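Local coordinates for protein ketol-acid reductoisomerase (NAD(+)) (uncultured archaeon GZfos26G2, PDB 4XDY) that catalyses the magnesium-dependent methyl migration and NADH-dependent reduction of (S)-2-acetolactate in the biosynthesis of branched-chain amino acids, at residues Ala20-Gly25 / Asp72-Lys77; Gly205-Leu210 / His234-Ile239; Lys249-Val254 / Tyr261-Val266. All blocks are in the same frame, centred on the assembly; numbering follows the deposited sequence.

Contact 1 of 3, residues Ala20-Gly25 / Asp72-Lys77; sequences AVMGYG and DKAAEK. With NAI (1,4-dihydronicotinamide adenine dinucleotide), chain E.
Met-22 reaches from the end of strand 18-22 to Ala-74 and Ala-75 on helix 71-77. Its CB does not point straight at the helix, and the first torsion sets CG anti to the carbonyl carbon, beside the backbone N (chi1 -45°). A bend at chi2 (-57°) then turns the chain, and it is the two terminal atoms that make the touch. SD passes alongside Ala-74, 3.9 Å from its CB. Beyond it the methyl CE settles on the helix backbone, 3.4 Å from Ala-75 N, and also meets the side methyl of that residue, with Met-22 CE 3.6 Å from Ala-75 CB. A long, flexible, apolar chain suits this span, and alanines suit the facing helix because a single methyl lets the backbone come close. Two residues back along the strand, Ala-20 CB lies 3.3 Å from Ala-74 O. This is the Rossmann arrangement, a strand in the parallel part of the central sheet covered by a helix; the axes of strand 20-22 and helix 72-77 make 148°. Past Met-22 the chain enters the glycine-rich turn that receives the NADH. At the backbone angles of Gly-23 a CB would be pressed against the carbonyl O of the residue before, and Gly-25 CA comes 3.3 Å from NAI O2A, where any side chain would collide with the phosphate. Between them, Tyr-24 N is hydrogen-bonded to Glu-46, whose carboxylate also binds the NADH.

Contact 2 of 3, residues Gly205-Leu210 / His234-Ile239; sequences GGLVEL and HEMKLI. With HIO (N-hydroxy-N-isopropyloxamic acid), chain I.
Leu-207 and Leu-210 of helix 205-220 share one partner, the terminal methyl of Met-236: Met-236 CE lies 4.3 Å from Leu-207 CD1 and equally 4.3 Å from Leu-210 CD2. The leucines stand one helical turn apart, so a single methionine methyl can reach a branch of each. What brings it there is a chain that leaves the backbone with CG anti to N (chi1 -177°) and then bends at both chi2 and chi3, lifting CE toward the other helix. Both leucines also touch the second subunit, Leu-207 at its Val-240 and Leu-210 at its Cys-201, which places the contact beside the dimer interface of the knotted C-terminal domain. Elsewhere on helix 225-254, Glu-235 and Ile-239 line the inhibitor pocket. Glu-235 extends its chain so that OE2 comes 2.5 Å from the hydroxamate oxygen HIO O3, while Ile-239 CD1 meets the isopropyl methyl HIO C41 at 3.4 Å. Glu-235 is also a predicted ligand of the second magnesium ion, and Ala-136 of the second subunit packs against it. With an alanine here in place of the glutamate, HIO O3 is likely to lose its close carboxylate neighbour, and the predicted magnesium site a ligand. The chemistry thus divides along one helix: nondirectional van der Waals contact at Met-236 joins it to its neighbour, whereas the pocket combines a directed carboxylate with an apolar wall for the isopropyl group.

Contact 3 of 3, residues Lys249-Val254 / Tyr261-Val266; sequences KRMAEV and YGMWAV. With NAI (1,4-dihydronicotinamide adenine dinucleotide), chain L.
This is a sparse, wholly apolar contact between two successive helices of the knotted C-terminal domain, in which Met-263 of helix 257-270 meets Met-251 and Ala-252 near the end of helix 225-254. The two methionine chains cross obliquely, and Met-251 CE touches Met-263 SD at 4.0 Å. Met-263 runs out extended, with CG anti to the backbone N (chi1 174°), and bends only at chi3 to lay its methyl beside the other helix, where Met-263 CE is 4.1 Å from Ala-252 CB. The same methyl also covers one face of its neighbour's indole, standing 3.5 Å above the ring plane of Trp-264 toward the rim. Methionine fits here because its pliable thioether can serve both partners, while the small Ala-252 leaves the approach unobstructed. Elsewhere on the first helix, Arg-250 NH1 forms a salt bridge with Glu-253 OE1 at 3.2 Å, the oxygen lying at the guanidinium edge, and Val-254 CG2 sits over the centre of one guanidinium face. The last carbonyl reaches the cofactor: Val-254 O is 2.9 Å from NAI O7N, in an NADH held largely by the second subunit, whose Glu-46 and Ser-57 bind it. Around the methionines, Met-251 also packs on Leu-242 and Val-243 of its own helix and on Val-208 from helix 205-220 of the second subunit, while the ring of Tyr-261 on helix 257-270 stacks on Trp-295 of that subunit.

All three contacts are buried and apolar, but they lie in two different domains. Contact 1 joins strand to helix in the Rossmann domain, about 36 Å between centres from contact 2, and no other protein chain touches its segments. Contacts 2 and 3 lie in the knotted domain, share helix 225-254 and meet directly, Ile-239 CG2 lying 3.8 Å from Met-251 CG; both also touch the second subunit. Methionine does the reaching in each case: against alanines and helix backbone in contact 1, leucine branches in contact 2, another thioether and an alanine in contact 3. Contact 1 adjoins the NADH phosphates, whereas contact 2 adjoins the inhibitor and contact 3 the nicotinamide end of an NADH.

Contact 1 of 3, residues Ala20-Gly25 / Asp72-Lys77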
loop_
_atom_site.group_PDB
_atom_site.type_symbol
_atom_site.label_atom_id
_atom_site.label_comp_id
_atom_site.label_asym_id
_atom_site.label_seq_id
_atom_site.Cartn_x
_atom_site.Cartn_y
_atom_site.Cartn_z
ATOM N N ALA A 20 -28.845 11.884 11.630
ATOM C CA ALA A 20 -28.577 11.096 12.834
ATOM C C ALA A 20 -27.612 9.974 12.470
ATOM O O ALA A 20 -27.985 9.065 11.745
ATOM C CB ALA A 20 -29.849 10.526 13.387
ATOM N N VAL A 21 -26.391 10.098 12.939
ATOM C CA VAL A 21 -25.344 9.066 12.685
ATOM C C VAL A 21 -25.370 8.091 13.839
ATOM O O VAL A 21 -25.045 8.486 14.966
ATOM C CB VAL A 21 -23.974 9.688 12.499
ATOM C CG1 VAL A 21 -22.878 8.606 12.456
ATOM C CG2 VAL A 21 -23.929 10.551 11.224
ATOM N N MET A 22 -25.799 6.855 13.560
ATOM C CA MET A 22 -25.857 5.794 14.543
ATOM C C MET A 22 -24.524 5.022 14.574
ATOM O O MET A 22 -24.191 4.342 13.628
ATOM C CB MET A 22 -26.989 4.852 14.269
ATOM C CG MET A 22 -28.344 5.511 13.917
ATOM S SD MET A 22 -28.814 6.617 15.269
ATOM C CE MET A 22 -30.570 6.689 14.941
ATOM N N GLY A 23 -23.852 5.043 15.710
ATOM C CA GLY A 23 -22.500 4.470 15.843
ATOM C C GLY A 23 -21.397 5.394 15.551
ATOM O O GLY A 23 -21.225 5.800 14.412
ATOM N N TYR A 24 -20.559 5.724 16.533
ATOM C CA TYR A 24 -19.455 6.580 16.329
ATOM C C TYR A 24 -18.153 5.814 16.335
ATOM O O TYR A 24 -17.296 6.136 17.144
ATOM C CB TYR A 24 -19.424 7.682 17.448
ATOM C CG TYR A 24 -18.597 8.905 17.250
ATOM C CD1 TYR A 24 -19.015 9.944 16.438
ATOM C CD2 TYR A 24 -17.422 9.099 17.963
ATOM C CE1 TYR A 24 -18.282 11.089 16.265
ATOM C CE2 TYR A 24 -16.661 10.260 17.808
ATOM C CZ TYR A 24 -17.121 11.292 16.979
ATOM O OH TYR A 24 -16.408 12.442 16.759
ATOM N N GLY A 25 -17.955 4.883 15.387
ATOM C CA GLY A 25 -16.750 4.086 15.255
ATOM C C GLY A 25 -15.990 4.523 14.016
ATOM O O GLY A 25 -15.919 5.711 13.719
ATOM N N ASP A 72 -32.628 5.528 20.000
ATOM C CA ASP A 72 -34.042 5.869 19.791
ATOM C C ASP A 72 -34.353 7.383 19.676
ATOM O O ASP A 72 -35.064 7.807 18.744
ATOM C CB ASP A 72 -34.947 5.159 20.763
ATOM C CG ASP A 72 -34.778 5.617 22.207
ATOM O OD1 ASP A 72 -33.864 6.403 22.550
ATOM O OD2 ASP A 72 -35.624 5.146 22.979
ATOM N N LYS A 73 -33.776 8.187 20.546
ATOM C CA LYS A 73 -33.973 9.662 20.467
ATOM C C LYS A 73 -33.263 10.261 19.265
ATOM O O LYS A 73 -33.693 11.237 18.694
ATOM C CB LYS A 73 -33.415 10.407 21.709
ATOM C CG LYS A 73 -33.913 9.988 23.091
ATOM C CD LYS A 73 -35.378 9.640 23.067
ATOM C CE LYS A 73 -35.928 9.533 24.492
ATOM N NZ LYS A 73 -37.407 9.603 24.382
ATOM N N ALA A 74 -32.123 9.708 18.897
ATOM C CA ALA A 74 -31.432 10.174 17.716
ATOM C C ALA A 74 -32.236 9.895 16.458
ATOM O O ALA A 74 -32.279 10.736 15.556
ATOM C CB ALA A 74 -30.046 9.530 17.629
ATOM N N ALA A 75 -32.888 8.755 16.397
ATOM C CA ALA A 75 -33.651 8.368 15.239
ATOM C C ALA A 75 -34.878 9.288 15.085
ATOM O O ALA A 75 -35.308 9.583 13.997
ATOM C CB ALA A 75 -34.147 6.985 15.356
ATOM N N GLU A 76 -35.446 9.655 16.217
ATOM C CA GLU A 76 -36.567 10.609 16.265
ATOM C C GLU A 76 -36.164 11.938 15.657
ATOM O O GLU A 76 -36.880 12.483 14.838
ATOM C CB GLU A 76 -37.035 10.781 17.741
ATOM C CG GLU A 76 -38.404 11.417 17.868
ATOM C CD GLU A 76 -39.077 11.158 19.214
ATOM O OE1 GLU A 76 -38.519 10.463 20.117
ATOM O OE2 GLU A 76 -40.203 11.655 19.340
ATOM N N LYS A 77 -34.981 12.412 15.957
ATOM C CA LYS A 77 -34.563 13.675 15.557
ATOM C C LYS A 77 -34.026 13.720 14.102
ATOM O O LYS A 77 -33.976 14.757 13.453
ATOM C CB LYS A 77 -33.495 14.077 16.555
ATOM C CG LYS A 77 -32.947 15.432 16.291
ATOM C CD LYS A 77 -32.430 16.147 17.529
ATOM C CE LYS A 77 -31.857 17.486 17.026
ATOM N NZ LYS A 77 -31.573 18.425 18.123
HETATM P PA NAI E . -17.760 -0.093 14.270
HETATM O O1A NAI E . -17.431 -1.584 14.438
HETATM O O2A NAI E . -16.687 0.905 14.327
HETATM O O5B NAI E . -19.014 0.172 15.247
HETATM C C5B NAI E . -19.518 1.526 15.429
HETATM C C4B NAI E . -19.866 1.724 16.936
HETATM O O4B NAI E . -20.969 0.858 17.180
HETATM C C3B NAI E . -18.805 1.326 17.996
HETATM O O3B NAI E . -17.826 2.365 18.041
HETATM C C2B NAI E . -19.651 1.138 19.237
HETATM O O2B NAI E . -19.763 2.399 19.900
HETATM C C1B NAI E . -21.008 0.711 18.623
HETATM N N9A NAI E . -21.301 -0.681 18.920
HETATM C C8A NAI E . -20.375 -1.718 18.758
HETATM N N7A NAI E . -20.943 -2.862 19.118
HETATM C C5A NAI E . -22.200 -2.564 19.538
HETATM C C6A NAI E . -23.307 -3.325 20.087
HETATM N N6A NAI E . -23.224 -4.648 20.285
HETATM N N1A NAI E . -24.483 -2.703 20.367
HETATM C C2A NAI E . -24.605 -1.369 20.206
HETATM N N3A NAI E . -23.660 -0.587 19.717
HETATM C C4A NAI E . -22.432 -1.129 19.382
HETATM O O3 NAI E . -18.550 0.038 12.782
HETATM P PN NAI E . -17.747 0.382 11.365
HETATM O O1N NAI E . -16.608 -0.596 11.160
HETATM O O2N NAI E . -17.463 1.824 11.405
HETATM O O5D NAI E . -18.899 -0.112 10.400
HETATM C C5D NAI E . -20.071 0.748 10.203
HETATM C C4D NAI E . -20.764 0.452 8.824
HETATM O O4D NAI E . -19.832 0.990 7.864
HETATM C C3D NAI E . -20.916 -1.011 8.453
HETATM O O3D NAI E . -22.102 -1.196 7.672
HETATM C C2D NAI E . -19.675 -1.358 7.597
HETATM O O2D NAI E . -19.798 -2.473 6.716
HETATM C C1D NAI E . -19.491 -0.046 6.865
HETATM N N1N NAI E . -18.166 0.300 6.339
HETATM C C2N NAI E . -17.119 0.318 7.191
HETATM C C3N NAI E . -15.883 0.655 6.766
HETATM C C7N NAI E . -14.821 0.766 7.718
HETATM O O7N NAI E . -14.753 0.217 8.861
HETATM N N7N NAI E . -13.965 1.712 7.425
HETATM C C4N NAI E . -15.712 1.017 5.374
HETATM C C5N NAI E . -16.896 1.191 4.589
HETATM C C6N NAI E . -18.087 0.788 5.104
#

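Contact 2 of 3, residues Gly205-Leu210 / His234-Ile239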
loop_
_atom_site.group_PDB
_atom_site.type_symbol
_atom_site.label_atom_id
_atom_site.label_comp_id
_atom_site.label_asym_id
_atom_site.label_seq_id
_atom_site.Cartn_x
_atom_site.Cartn_y
_atom_site.Cartn_z
ATOM N N GLY A 205 -7.903 -9.893 3.100
ATOM C CA GLY A 205 -7.480 -11.272 3.020
ATOM C C GLY A 205 -6.305 -11.451 2.088
ATOM O O GLY A 205 -5.301 -12.105 2.436
ATOM N N GLY A 206 -6.433 -10.974 0.872
ATOM C CA GLY A 206 -5.342 -11.181 -0.073
ATOM C C GLY A 206 -4.052 -10.527 0.299
ATOM O O GLY A 206 -3.014 -11.196 0.358
ATOM N N LEU A 207 -4.121 -9.259 0.643
ATOM C CA LEU A 207 -2.949 -8.471 1.014
ATOM C C LEU A 207 -2.212 -9.095 2.231
ATOM O O LEU A 207 -1.016 -9.315 2.175
ATOM C CB LEU A 207 -3.348 -7.059 1.365
ATOM C CG LEU A 207 -2.255 -6.196 2.052
ATOM C CD1 LEU A 207 -1.126 -5.923 1.049
ATOM C CD2 LEU A 207 -2.836 -4.879 2.534
ATOM N N VAL A 208 -2.959 -9.426 3.275
ATOM C CA VAL A 208 -2.323 -9.879 4.522
ATOM C C VAL A 208 -1.731 -11.279 4.315
ATOM O O VAL A 208 -0.586 -11.529 4.730
ATOM C CB VAL A 208 -3.325 -9.804 5.693
ATOM C CG1 VAL A 208 -2.749 -10.561 6.891
ATOM C CG2 VAL A 208 -3.633 -8.316 5.975
ATOM N N GLU A 209 -2.421 -12.140 3.593
ATOM C CA GLU A 209 -1.901 -13.486 3.294
ATOM C C GLU A 209 -0.714 -13.437 2.356
ATOM O O GLU A 209 0.228 -14.212 2.538
ATOM C CB GLU A 209 -2.982 -14.399 2.772
ATOM C CG GLU A 209 -4.080 -14.590 3.795
ATOM C CD GLU A 209 -3.673 -15.435 5.045
ATOM O OE1 GLU A 209 -2.557 -16.017 5.057
ATOM O OE2 GLU A 209 -4.484 -15.500 5.997
ATOM N N LEU A 210 -0.710 -12.455 1.435
ATOM C CA LEU A 210 0.465 -12.273 0.588
ATOM C C LEU A 210 1.708 -11.860 1.415
ATOM O O LEU A 210 2.784 -12.528 1.317
ATOM C CB LEU A 210 0.214 -11.298 -0.526
ATOM C CG LEU A 210 1.382 -10.967 -1.452
ATOM C CD1 LEU A 210 1.734 -12.109 -2.345
ATOM C CD2 LEU A 210 1.054 -9.728 -2.242
ATOM N N HIS A 234 7.046 -3.177 5.457
ATOM C CA HIS A 234 7.297 -1.754 5.457
ATOM C C HIS A 234 7.401 -1.181 4.016
ATOM O O HIS A 234 6.814 -0.176 3.715
ATOM C CB HIS A 234 8.582 -1.435 6.224
ATOM C CG HIS A 234 8.819 -0.001 6.435
ATOM N ND1 HIS A 234 8.275 0.682 7.521
ATOM C CD2 HIS A 234 9.499 0.926 5.709
ATOM C CE1 HIS A 234 8.569 1.967 7.404
ATOM N NE2 HIS A 234 9.389 2.130 6.389
ATOM N N GLU A 235 8.058 -1.896 3.116
ATOM C CA GLU A 235 8.230 -1.378 1.749
ATOM C C GLU A 235 6.948 -1.447 0.928
ATOM O O GLU A 235 6.760 -0.686 -0.020
ATOM C CB GLU A 235 9.361 -2.112 1.060
ATOM C CG GLU A 235 9.810 -1.371 -0.201
ATOM C CD GLU A 235 11.059 -1.918 -0.822
ATOM O OE1 GLU A 235 11.771 -2.754 -0.246
ATOM O OE2 GLU A 235 11.341 -1.460 -1.995
ATOM N N MET A 236 5.999 -2.273 1.331
ATOM C CA MET A 236 4.760 -2.387 0.559
ATOM C C MET A 236 4.027 -1.072 0.433
ATOM O O MET A 236 3.472 -0.729 -0.643
ATOM C CB MET A 236 3.869 -3.404 1.191
ATOM C CG MET A 236 2.564 -3.719 0.481
ATOM S SD MET A 236 2.840 -4.548 -1.142
ATOM C CE MET A 236 2.853 -6.199 -0.558
ATOM N N LYS A 237 4.061 -0.280 1.509
ATOM C CA LYS A 237 3.427 1.029 1.451
ATOM C C LYS A 237 4.078 1.959 0.460
ATOM O O LYS A 237 3.426 2.772 -0.243
ATOM C CB LYS A 237 3.446 1.632 2.880
ATOM C CG LYS A 237 2.834 3.043 3.010
ATOM C CD LYS A 237 3.848 4.174 2.960
ATOM C CE LYS A 237 3.239 5.455 3.502
ATOM N NZ LYS A 237 2.157 6.013 2.643
ATOM N N LEU A 238 5.373 1.845 0.342
ATOM C CA LEU A 238 6.115 2.772 -0.531
ATOM C C LEU A 238 5.849 2.463 -2.031
ATOM O O LEU A 238 5.703 3.401 -2.877
ATOM C CB LEU A 238 7.624 2.695 -0.267
ATOM C CG LEU A 238 7.971 2.883 1.234
ATOM C CD1 LEU A 238 9.484 2.853 1.392
ATOM C CD2 LEU A 238 7.424 4.131 1.796
ATOM N N ILE A 239 5.707 1.173 -2.297
ATOM C CA ILE A 239 5.388 0.661 -3.630
ATOM C C ILE A 239 3.943 0.951 -4.019
ATOM O O ILE A 239 3.627 1.419 -5.119
ATOM C CB ILE A 239 5.679 -0.859 -3.702
ATOM C CG1 ILE A 239 7.141 -1.101 -3.486
ATOM C CG2 ILE A 239 5.244 -1.464 -5.068
ATOM C CD1 ILE A 239 8.053 -0.420 -4.502
HETATM C C1 HIO I . 14.269 -2.753 -6.999
HETATM O O11 HIO I . 15.073 -3.524 -7.469
HETATM O O12 HIO I . 13.805 -1.750 -7.523
HETATM C C2 HIO I . 13.992 -2.988 -5.527
HETATM O O2 HIO I . 14.851 -3.630 -4.875
HETATM N N3 HIO I . 12.962 -2.531 -4.880
HETATM O O3 HIO I . 13.154 -2.548 -3.389
HETATM C C4 HIO I . 11.747 -1.996 -5.464
HETATM C C41 HIO I . 10.465 -2.712 -5.001
HETATM C C42 HIO I . 11.769 -0.520 -5.085
#

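Contact 3 of 3, residues Lys249-Val254 / Tyr261-Val266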
loop_
_atom_site.group_PDB
_atom_site.type_symbol
_atom_site.label_atom_id
_atom_site.label_comp_id
_atom_site.label_asym_id
_atom_site.label_seq_id
_atom_site.Cartn_x
_atom_site.Cartn_y
_atom_site.Cartn_z
ATOM N N LYS A 249 2.147 1.615 -14.377
ATOM C CA LYS A 249 3.120 2.317 -15.189
ATOM C C LYS A 249 4.156 3.134 -14.400
ATOM O O LYS A 249 5.371 3.058 -14.631
ATOM C CB LYS A 249 2.371 3.323 -16.094
ATOM C CG LYS A 249 3.342 4.075 -16.969
ATOM C CD LYS A 249 2.602 4.910 -18.015
ATOM C CE LYS A 249 3.550 6.006 -18.499
ATOM N NZ LYS A 249 3.197 6.448 -19.869
ATOM N N ARG A 250 3.688 3.944 -13.465
ATOM C CA ARG A 250 4.578 4.756 -12.622
ATOM C C ARG A 250 5.488 3.902 -11.770
ATOM O O ARG A 250 6.677 4.115 -11.650
ATOM C CB ARG A 250 3.740 5.636 -11.695
ATOM C CG ARG A 250 4.484 6.541 -10.713
ATOM C CD ARG A 250 5.479 7.393 -11.448
ATOM N NE ARG A 250 6.284 8.260 -10.622
ATOM C CZ ARG A 250 7.502 8.706 -10.976
ATOM N NH1 ARG A 250 8.104 8.400 -12.147
ATOM N NH2 ARG A 250 8.117 9.466 -10.133
ATOM N N MET A 251 4.887 2.915 -11.133
ATOM C CA MET A 251 5.673 2.040 -10.288
ATOM C C MET A 251 6.769 1.321 -11.050
ATOM O O MET A 251 7.922 1.275 -10.612
ATOM C CB MET A 251 4.711 1.114 -9.540
ATOM C CG MET A 251 5.389 0.248 -8.461
ATOM S SD MET A 251 5.971 -1.350 -9.039
ATOM C CE MET A 251 4.432 -2.274 -8.974
ATOM N N ALA A 252 6.426 0.737 -12.213
ATOM C CA ALA A 252 7.373 0.044 -13.026
ATOM C C ALA A 252 8.523 0.966 -13.508
ATOM O O ALA A 252 9.620 0.477 -13.769
ATOM C CB ALA A 252 6.672 -0.565 -14.249
ATOM N N GLU A 253 8.256 2.230 -13.672
ATOM C CA GLU A 253 9.270 3.218 -14.092
ATOM C C GLU A 253 10.298 3.470 -12.984
ATOM O O GLU A 253 11.479 3.652 -13.239
ATOM C CB GLU A 253 8.598 4.626 -14.327
ATOM C CG GLU A 253 7.977 4.807 -15.666
ATOM C CD GLU A 253 7.200 6.120 -15.779
ATOM O OE1 GLU A 253 7.180 6.995 -14.854
ATOM O OE2 GLU A 253 6.493 6.209 -16.792
ATOM N N VAL A 254 9.832 3.440 -11.752
ATOM C CA VAL A 254 10.666 3.813 -10.579
ATOM C C VAL A 254 11.493 2.614 -10.057
ATOM O O VAL A 254 12.686 2.755 -9.785
ATOM C CB VAL A 254 9.817 4.460 -9.464
ATOM C CG1 VAL A 254 10.642 4.643 -8.206
ATOM C CG2 VAL A 254 9.153 5.764 -9.967
ATOM N N TYR A 261 11.627 -6.771 -14.556
ATOM C CA TYR A 261 11.783 -8.105 -15.144
ATOM C C TYR A 261 11.253 -9.142 -14.205
ATOM O O TYR A 261 10.451 -9.999 -14.579
ATOM C CB TYR A 261 13.214 -8.401 -15.498
ATOM C CG TYR A 261 13.401 -9.809 -16.025
ATOM C CD1 TYR A 261 12.905 -10.213 -17.312
ATOM C CD2 TYR A 261 14.129 -10.714 -15.318
ATOM C CE1 TYR A 261 13.088 -11.522 -17.735
ATOM C CE2 TYR A 261 14.309 -12.002 -15.757
ATOM C CZ TYR A 261 13.805 -12.397 -17.001
ATOM O OH TYR A 261 14.015 -13.725 -17.418
ATOM N N GLY A 262 11.672 -9.112 -12.941
ATOM C CA GLY A 262 11.191 -10.090 -11.969
ATOM C C GLY A 262 9.701 -10.051 -11.822
ATOM O O GLY A 262 9.064 -11.101 -11.681
ATOM N N MET A 263 9.135 -8.872 -11.730
ATOM C CA MET A 263 7.702 -8.707 -11.599
ATOM C C MET A 263 6.916 -9.514 -12.683
ATOM O O MET A 263 5.999 -10.271 -12.358
ATOM C CB MET A 263 7.373 -7.235 -11.673
ATOM C CG MET A 263 5.889 -6.887 -11.703
ATOM S SD MET A 263 5.392 -5.165 -11.527
ATOM C CE MET A 263 6.338 -4.420 -12.842
ATOM N N TRP A 264 7.316 -9.300 -13.946
ATOM C CA TRP A 264 6.665 -9.976 -15.085
ATOM C C TRP A 264 7.076 -11.410 -15.253
ATOM O O TRP A 264 6.229 -12.279 -15.641
ATOM C CB TRP A 264 6.818 -9.116 -16.364
ATOM C CG TRP A 264 6.213 -7.764 -16.272
ATOM C CD1 TRP A 264 6.842 -6.596 -16.537
ATOM C CD2 TRP A 264 4.881 -7.418 -15.887
ATOM N NE1 TRP A 264 6.007 -5.547 -16.352
ATOM C CE2 TRP A 264 4.799 -6.010 -15.943
ATOM C CE3 TRP A 264 3.796 -8.138 -15.439
ATOM C CZ2 TRP A 264 3.678 -5.283 -15.592
ATOM C CZ3 TRP A 264 2.614 -7.394 -15.088
ATOM C CH2 TRP A 264 2.585 -5.983 -15.168
ATOM N N ALA A 265 8.346 -11.727 -14.957
ATOM C CA ALA A 265 8.772 -13.138 -15.083
ATOM C C ALA A 265 8.235 -14.046 -14.030
ATOM O O ALA A 265 7.912 -15.169 -14.294
ATOM C CB ALA A 265 10.274 -13.198 -15.192
ATOM N N VAL A 266 8.192 -13.577 -12.765
ATOM C CA VAL A 266 7.912 -14.415 -11.643
ATOM C C VAL A 266 6.550 -14.162 -10.962
ATOM O O VAL A 266 5.957 -15.086 -10.379
ATOM C CB VAL A 266 9.090 -14.289 -10.620
ATOM C CG1 VAL A 266 8.834 -15.156 -9.418
ATOM C CG2 VAL A 266 10.418 -14.640 -11.280
HETATM P PA NAI L . 18.155 3.472 -13.237
HETATM O O1A NAI L . 17.492 2.403 -14.146
HETATM O O2A NAI L . 17.357 4.654 -12.842
HETATM O O5B NAI L . 19.480 3.959 -13.993
HETATM C C5B NAI L . 20.285 5.051 -13.504
HETATM C C4B NAI L . 20.740 5.901 -14.667
HETATM O O4B NAI L . 21.640 5.054 -15.424
HETATM C C3B NAI L . 19.661 6.283 -15.690
HETATM O O3B NAI L . 18.899 7.407 -15.298
HETATM C C2B NAI L . 20.566 6.621 -16.915
HETATM O O2B NAI L . 20.992 7.983 -16.964
HETATM C C1B NAI L . 21.713 5.647 -16.712
HETATM N N9A NAI L . 21.682 4.540 -17.715
HETATM C C8A NAI L . 20.628 3.782 -18.081
HETATM N N7A NAI L . 20.987 2.845 -19.011
HETATM C C5A NAI L . 22.306 3.065 -19.263
HETATM C C6A NAI L . 23.293 2.480 -20.159
HETATM N N6A NAI L . 22.910 1.486 -20.984
HETATM N N1A NAI L . 24.572 2.930 -20.130
HETATM C C2A NAI L . 24.904 3.960 -19.338
HETATM N N3A NAI L . 24.046 4.554 -18.462
HETATM C C4A NAI L . 22.761 4.150 -18.417
HETATM O O3 NAI L . 18.825 2.626 -12.035
HETATM P PN NAI L . 18.067 2.373 -10.593
HETATM O O1N NAI L . 18.118 3.671 -9.814
HETATM O O2N NAI L . 16.708 1.769 -10.800
HETATM O O5D NAI L . 19.015 1.262 -10.018
HETATM C C5D NAI L . 20.352 1.499 -9.512
HETATM C C4D NAI L . 20.801 0.476 -8.513
HETATM O O4D NAI L . 19.931 0.630 -7.330
HETATM C C3D NAI L . 20.652 -0.922 -8.948
HETATM O O3D NAI L . 21.735 -1.727 -8.402
HETATM C C2D NAI L . 19.323 -1.386 -8.334
HETATM O O2D NAI L . 19.115 -2.775 -8.125
HETATM C C1D NAI L . 19.417 -0.678 -6.962
HETATM N N1N NAI L . 18.115 -0.383 -6.348
HETATM C C2N NAI L . 17.157 0.312 -6.948
HETATM C C3N NAI L . 15.932 0.627 -6.384
HETATM C C7N NAI L . 15.004 1.455 -7.064
HETATM O O7N NAI L . 14.884 1.592 -8.331
HETATM N N7N NAI L . 14.385 2.327 -6.315
HETATM C C4N NAI L . 15.745 0.263 -4.953
HETATM C C5N NAI L . 16.899 -0.207 -4.276
HETATM C C6N NAI L . 18.042 -0.554 -4.943
#